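PDB 4Z0V: 2',5'-phosphodiesterase 12, which belongs to the endonuclease/exonuclease/phosphatase family and joins a domain of that fold to a smaller N-terminal beta domain. Local coordinates for residues Y337-H349 and N362-A374. Numbering follows the deposited sequence.
Sequences YHFVINGSIPEDH and NMSLTHFFKLKSA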
loop_
_atom_site.group_PDB
_atom_site.type_symbol
_atom_site.label_atom_id
_atom_site.label_comp_id
_atom_site.label_asym_id
_atom_site.label_seq_id
_atom_site.Cartn_x
_atom_site.Cartn_y
_atom_site.Cartn_z
ATOM N N TYR A 337 0.341 20.501 -4.916
ATOM C CA TYR A 337 0.394 20.515 -3.457
ATOM C C TYR A 337 -0.276 21.786 -2.884
ATOM O O TYR A 337 -0.998 21.704 -1.889
ATOM C CB TYR A 337 1.831 20.394 -2.967
ATOM C CG TYR A 337 1.912 20.219 -1.469
ATOM C CD1 TYR A 337 1.717 18.967 -0.879
ATOM C CD2 TYR A 337 2.184 21.298 -0.636
ATOM C CE1 TYR A 337 1.793 18.803 0.506
ATOM C CE2 TYR A 337 2.287 21.140 0.745
ATOM C CZ TYR A 337 2.079 19.895 1.312
ATOM O OH TYR A 337 2.159 19.752 2.673
ATOM N N HIS A 338 0.022 22.959 -3.463
ATOM C CA HIS A 338 -0.580 24.232 -3.017
ATOM C C HIS A 338 -2.139 24.149 -3.082
ATOM O O HIS A 338 -2.848 24.545 -2.142
ATOM C CB HIS A 338 -0.055 25.361 -3.922
ATOM C CG HIS A 338 -0.671 26.694 -3.638
ATOM N ND1 HIS A 338 -0.066 27.602 -2.786
ATOM C CD2 HIS A 338 -1.842 27.215 -4.077
ATOM C CE1 HIS A 338 -0.876 28.652 -2.752
ATOM N NE2 HIS A 338 -1.965 28.458 -3.504
ATOM N N PHE A 339 -2.651 23.627 -4.177
ATOM C CA PHE A 339 -4.083 23.464 -4.411
ATOM C C PHE A 339 -4.710 22.600 -3.293
ATOM O O PHE A 339 -5.698 23.000 -2.693
ATOM C CB PHE A 339 -4.326 22.855 -5.804
ATOM C CG PHE A 339 -5.771 22.483 -6.103
ATOM C CD1 PHE A 339 -6.786 23.432 -6.023
ATOM C CD2 PHE A 339 -6.111 21.179 -6.455
ATOM C CE1 PHE A 339 -8.112 23.088 -6.314
ATOM C CE2 PHE A 339 -7.436 20.834 -6.738
ATOM C CZ PHE A 339 -8.433 21.790 -6.657
ATOM N N VAL A 340 -4.058 21.474 -2.929
ATOM C CA VAL A 340 -4.595 20.577 -1.900
ATOM C C VAL A 340 -4.688 21.299 -0.555
ATOM O O VAL A 340 -5.748 21.293 0.072
ATOM C CB VAL A 340 -3.765 19.263 -1.774
ATOM C CG1 VAL A 340 -4.256 18.408 -0.597
ATOM C CG2 VAL A 340 -3.800 18.457 -3.070
ATOM N N ILE A 341 -3.582 21.912 -0.126
ATOM C CA ILE A 341 -3.430 22.532 1.194
ATOM C C ILE A 341 -4.192 23.871 1.342
ATOM O O ILE A 341 -4.673 24.168 2.435
ATOM C CB ILE A 341 -1.891 22.717 1.450
ATOM C CG1 ILE A 341 -1.180 21.329 1.516
ATOM C CG2 ILE A 341 -1.581 23.529 2.717
ATOM C CD1 ILE A 341 -1.751 20.324 2.460
ATOM N N ASN A 342 -4.253 24.667 0.286
ATOM C CA ASN A 342 -4.839 26.021 0.368
ATOM C C ASN A 342 -6.256 26.107 -0.130
ATOM O O ASN A 342 -6.949 27.076 0.189
ATOM C CB ASN A 342 -3.960 27.008 -0.397
ATOM C CG ASN A 342 -2.552 27.039 0.138
ATOM O OD1 ASN A 342 -1.600 26.799 -0.597
ATOM N ND2 ASN A 342 -2.389 27.210 1.458
ATOM N N GLY A 343 -6.701 25.118 -0.882
ATOM C CA GLY A 343 -8.070 25.127 -1.371
ATOM C C GLY A 343 -8.279 25.891 -2.658
ATOM O O GLY A 343 -9.400 25.974 -3.135
ATOM N N SER A 344 -7.215 26.457 -3.228
ATOM C CA SER A 344 -7.293 27.174 -4.491
ATOM C C SER A 344 -5.938 27.235 -5.143
ATOM O O SER A 344 -4.920 27.070 -4.481
ATOM C CB SER A 344 -7.830 28.598 -4.300
ATOM O OG SER A 344 -6.878 29.419 -3.644
ATOM N N ILE A 345 -5.943 27.492 -6.430
ATOM C CA ILE A 345 -4.733 27.708 -7.210
ATOM C C ILE A 345 -5.055 28.819 -8.219
ATOM O O ILE A 345 -6.117 28.779 -8.866
ATOM C CB ILE A 345 -4.174 26.406 -7.865
ATOM C CG1 ILE A 345 -2.790 26.674 -8.501
ATOM C CG2 ILE A 345 -5.166 25.779 -8.857
ATOM C CD1 ILE A 345 -2.020 25.514 -8.922
ATOM N N PRO A 346 -4.172 29.813 -8.362
ATOM C CA PRO A 346 -4.466 30.902 -9.302
ATOM C C PRO A 346 -4.258 30.494 -10.763
ATOM O O PRO A 346 -3.471 29.587 -11.071
ATOM C CB PRO A 346 -3.491 32.001 -8.887
ATOM C CG PRO A 346 -2.361 31.303 -8.298
ATOM C CD PRO A 346 -2.907 30.059 -7.636
ATOM N N GLU A 347 -4.961 31.202 -11.658
ATOM C CA GLU A 347 -4.939 30.994 -13.095
ATOM C C GLU A 347 -3.516 31.173 -13.658
ATOM O O GLU A 347 -3.147 30.475 -14.593
ATOM C CB GLU A 347 -5.920 31.984 -13.760
ATOM C CG GLU A 347 -6.314 31.623 -15.176
ATOM C CD GLU A 347 -7.063 32.719 -15.907
ATOM O OE1 GLU A 347 -8.137 33.142 -15.417
ATOM O OE2 GLU A 347 -6.577 33.154 -16.976
ATOM N N ASP A 348 -2.707 32.051 -13.043
ATOM C CA ASP A 348 -1.348 32.345 -13.494
ATOM C C ASP A 348 -0.268 31.400 -12.925
ATOM O O ASP A 348 0.923 31.681 -13.110
ATOM C CB ASP A 348 -0.994 33.815 -13.156
ATOM C CG ASP A 348 -0.826 34.190 -11.693
ATOM O OD1 ASP A 348 -0.921 33.288 -10.821
ATOM O OD2 ASP A 348 -0.555 35.377 -11.416
ATOM N N HIS A 349 -0.650 30.297 -12.226
ATOM C CA HIS A 349 0.374 29.399 -11.676
ATOM C C HIS A 349 1.221 28.807 -12.798
ATOM O O HIS A 349 0.710 28.504 -13.873
ATOM C CB HIS A 349 -0.222 28.287 -10.786
ATOM C CG HIS A 349 0.803 27.633 -9.921
ATOM N ND1 HIS A 349 1.701 26.716 -10.432
ATOM C CD2 HIS A 349 1.046 27.795 -8.600
ATOM C CE1 HIS A 349 2.450 26.343 -9.411
ATOM N NE2 HIS A 349 2.096 26.972 -8.290
ATOM N N ASN A 362 -4.017 27.323 -18.410
ATOM C CA ASN A 362 -4.265 28.244 -17.310
ATOM C C ASN A 362 -5.713 28.264 -16.916
ATOM O O ASN A 362 -6.598 28.544 -17.732
ATOM C CB ASN A 362 -3.804 29.660 -17.672
ATOM C CG ASN A 362 -2.324 29.722 -17.876
ATOM O OD1 ASN A 362 -1.795 29.250 -18.883
ATOM N ND2 ASN A 362 -1.620 30.145 -16.856
ATOM N N MET A 363 -5.958 27.963 -15.636
ATOM C CA MET A 363 -7.313 27.977 -15.088
ATOM C C MET A 363 -7.228 28.132 -13.591
ATOM O O MET A 363 -6.184 27.871 -12.983
ATOM C CB MET A 363 -8.128 26.726 -15.501
ATOM C CG MET A 363 -7.577 25.425 -14.963
ATOM S SD MET A 363 -8.538 23.953 -15.387
ATOM C CE MET A 363 -8.184 23.788 -17.141
ATOM N N SER A 364 -8.325 28.607 -13.015
ATOM C CA SER A 364 -8.495 28.797 -11.587
ATOM C C SER A 364 -9.251 27.588 -11.046
ATOM O O SER A 364 -10.237 27.172 -11.655
ATOM C CB SER A 364 -9.271 30.085 -11.326
ATOM O OG SER A 364 -9.299 30.384 -9.938
ATOM N N LEU A 365 -8.788 27.001 -9.944
ATOM C CA LEU A 365 -9.476 25.854 -9.322
ATOM C C LEU A 365 -9.689 26.121 -7.864
ATOM O O LEU A 365 -8.828 26.724 -7.239
ATOM C CB LEU A 365 -8.687 24.534 -9.466
ATOM C CG LEU A 365 -8.302 24.029 -10.867
ATOM C CD1 LEU A 365 -7.451 22.784 -10.742
ATOM C CD2 LEU A 365 -9.519 23.751 -11.728
ATOM N N THR A 366 -10.813 25.638 -7.311
ATOM C CA THR A 366 -11.138 25.793 -5.895
ATOM C C THR A 366 -11.742 24.530 -5.323
ATOM O O THR A 366 -12.462 23.823 -6.017
ATOM C CB THR A 366 -12.130 26.942 -5.665
ATOM O OG1 THR A 366 -13.273 26.744 -6.487
ATOM C CG2 THR A 366 -11.525 28.286 -5.907
ATOM N N HIS A 367 -11.475 24.265 -4.049
ATOM C CA HIS A 367 -12.096 23.120 -3.368
ATOM C C HIS A 367 -12.302 23.533 -1.927
ATOM O O HIS A 367 -11.588 24.430 -1.431
ATOM C CB HIS A 367 -11.312 21.793 -3.526
ATOM C CG HIS A 367 -10.087 21.697 -2.674
ATOM N ND1 HIS A 367 -10.162 21.292 -1.356
ATOM C CD2 HIS A 367 -8.796 21.959 -2.980
ATOM C CE1 HIS A 367 -8.923 21.334 -0.892
ATOM N NE2 HIS A 367 -8.063 21.733 -1.833
ATOM N N PHE A 368 -13.216 22.855 -1.219
ATOM C CA PHE A 368 -13.503 23.241 0.161
ATOM C C PHE A 368 -13.076 22.214 1.189
ATOM O O PHE A 368 -13.510 22.309 2.339
ATOM C CB PHE A 368 -15.000 23.593 0.337
ATOM C CG PHE A 368 -15.457 24.599 -0.691
ATOM C CD1 PHE A 368 -14.951 25.894 -0.693
ATOM C CD2 PHE A 368 -16.343 24.234 -1.698
ATOM C CE1 PHE A 368 -15.348 26.819 -1.662
ATOM C CE2 PHE A 368 -16.741 25.159 -2.667
ATOM C CZ PHE A 368 -16.232 26.442 -2.648
ATOM N N PHE A 369 -12.189 21.257 0.817
ATOM C CA PHE A 369 -11.686 20.327 1.820
ATOM C C PHE A 369 -10.625 21.007 2.664
ATOM O O PHE A 369 -9.872 21.822 2.134
ATOM C CB PHE A 369 -11.030 19.116 1.126
ATOM C CG PHE A 369 -12.009 18.143 0.524
ATOM C CD1 PHE A 369 -12.648 17.195 1.317
ATOM C CD2 PHE A 369 -12.295 18.174 -0.834
ATOM C CE1 PHE A 369 -13.521 16.256 0.747
ATOM C CE2 PHE A 369 -13.150 17.231 -1.405
ATOM C CZ PHE A 369 -13.754 16.280 -0.608
ATOM N N LYS A 370 -10.514 20.642 3.942
ATOM C CA LYS A 370 -9.424 21.158 4.788
ATOM C C LYS A 370 -8.521 19.973 5.035
ATOM O O LYS A 370 -8.839 19.117 5.867
ATOM C CB LYS A 370 -9.946 21.797 6.083
ATOM C CG LYS A 370 -11.006 22.874 5.841
ATOM C CD LYS A 370 -10.531 24.005 4.907
ATOM C CE LYS A 370 -11.705 24.786 4.348
ATOM N NZ LYS A 370 -11.269 25.722 3.279
ATOM N N LEU A 371 -7.441 19.885 4.229
ATOM C CA LEU A 371 -6.530 18.740 4.202
ATOM C C LEU A 371 -5.167 19.095 4.663
ATOM O O LEU A 371 -4.625 20.126 4.294
ATOM C CB LEU A 371 -6.444 18.131 2.790
ATOM C CG LEU A 371 -7.768 17.629 2.187
ATOM C CD1 LEU A 371 -7.622 17.384 0.697
ATOM C CD2 LEU A 371 -8.272 16.389 2.896
ATOM N N LYS A 372 -4.624 18.242 5.498
ATOM C CA LYS A 372 -3.287 18.421 6.037
ATOM C C LYS A 372 -2.485 17.201 5.662
ATOM O O LYS A 372 -3.026 16.095 5.709
ATOM C CB LYS A 372 -3.371 18.562 7.570
ATOM C CG LYS A 372 -2.030 18.617 8.297
ATOM C CD LYS A 372 -2.206 18.517 9.812
ATOM C CE LYS A 372 -0.858 18.421 10.494
ATOM N NZ LYS A 372 -0.981 18.296 11.969
ATOM N N SER A 373 -1.221 17.389 5.282
ATOM C CA SER A 373 -0.328 16.245 5.057
ATOM C C SER A 373 0.008 15.693 6.451
ATOM O O SER A 373 0.703 16.350 7.245
ATOM C CB SER A 373 0.929 16.685 4.304
ATOM O OG SER A 373 1.804 15.572 4.252
ATOM N N ALA A 374 -0.537 14.527 6.796
ATOM C CA ALA A 374 -0.333 13.953 8.133
ATOM C C ALA A 374 1.145 13.756 8.483
ATOM O O ALA A 374 1.532 14.026 9.621
ATOM C CB ALA A 374 -1.088 12.624 8.257
HETATM O O HOH W 1 0.263 19.868 5.036
HETATM O O HOH W 2 -7.093 22.089 2.284
HETATM O O HOH W 3 -4.523 22.707 4.835
HETATM O O HOH W 4 1.338 29.852 -16.279
#
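Ser344 and Ile345 run antiparallel to Leu365 and Thr366: Ile345 N gives a hydrogen bond of 3.1 Å to Leu365 O, lying in the carbonyl plane, and the return bond from Leu365 N is weak. Two residues along, His367 N donates to Gly343 O at 2.8 Å. With chi1 at 76°, CG between backbone N and carbonyl carbon, the His367 ring swings back to the end of helix 335-342, where NE2 points at Phe339 O (2.8 Å) and more weakly at Val340 O; Phe369 N donates to ND1. The imidazole presents its CD2 edge to the Phe339 face, a T-shaped pair with planes at 86°. Leu365 CD1 lies over the rim of the opposite face. Gly343, with positive phi, ends the helix and lays its CA over the imidazole, a CH-pi contact. This small two-stranded antiparallel sheet belongs to the DNase I-like domain. Helix 295-316 covers the helix end, Met302 touching Phe339 and Leu306 touching His367. Val340 CG1 meets Leu371 CD1 at 3.7 Å, and a water bridges Ile341 O to Leu371 O. Asn362 ND2 donates to Glu347 O, 2.7 Å away and close to the amide plane.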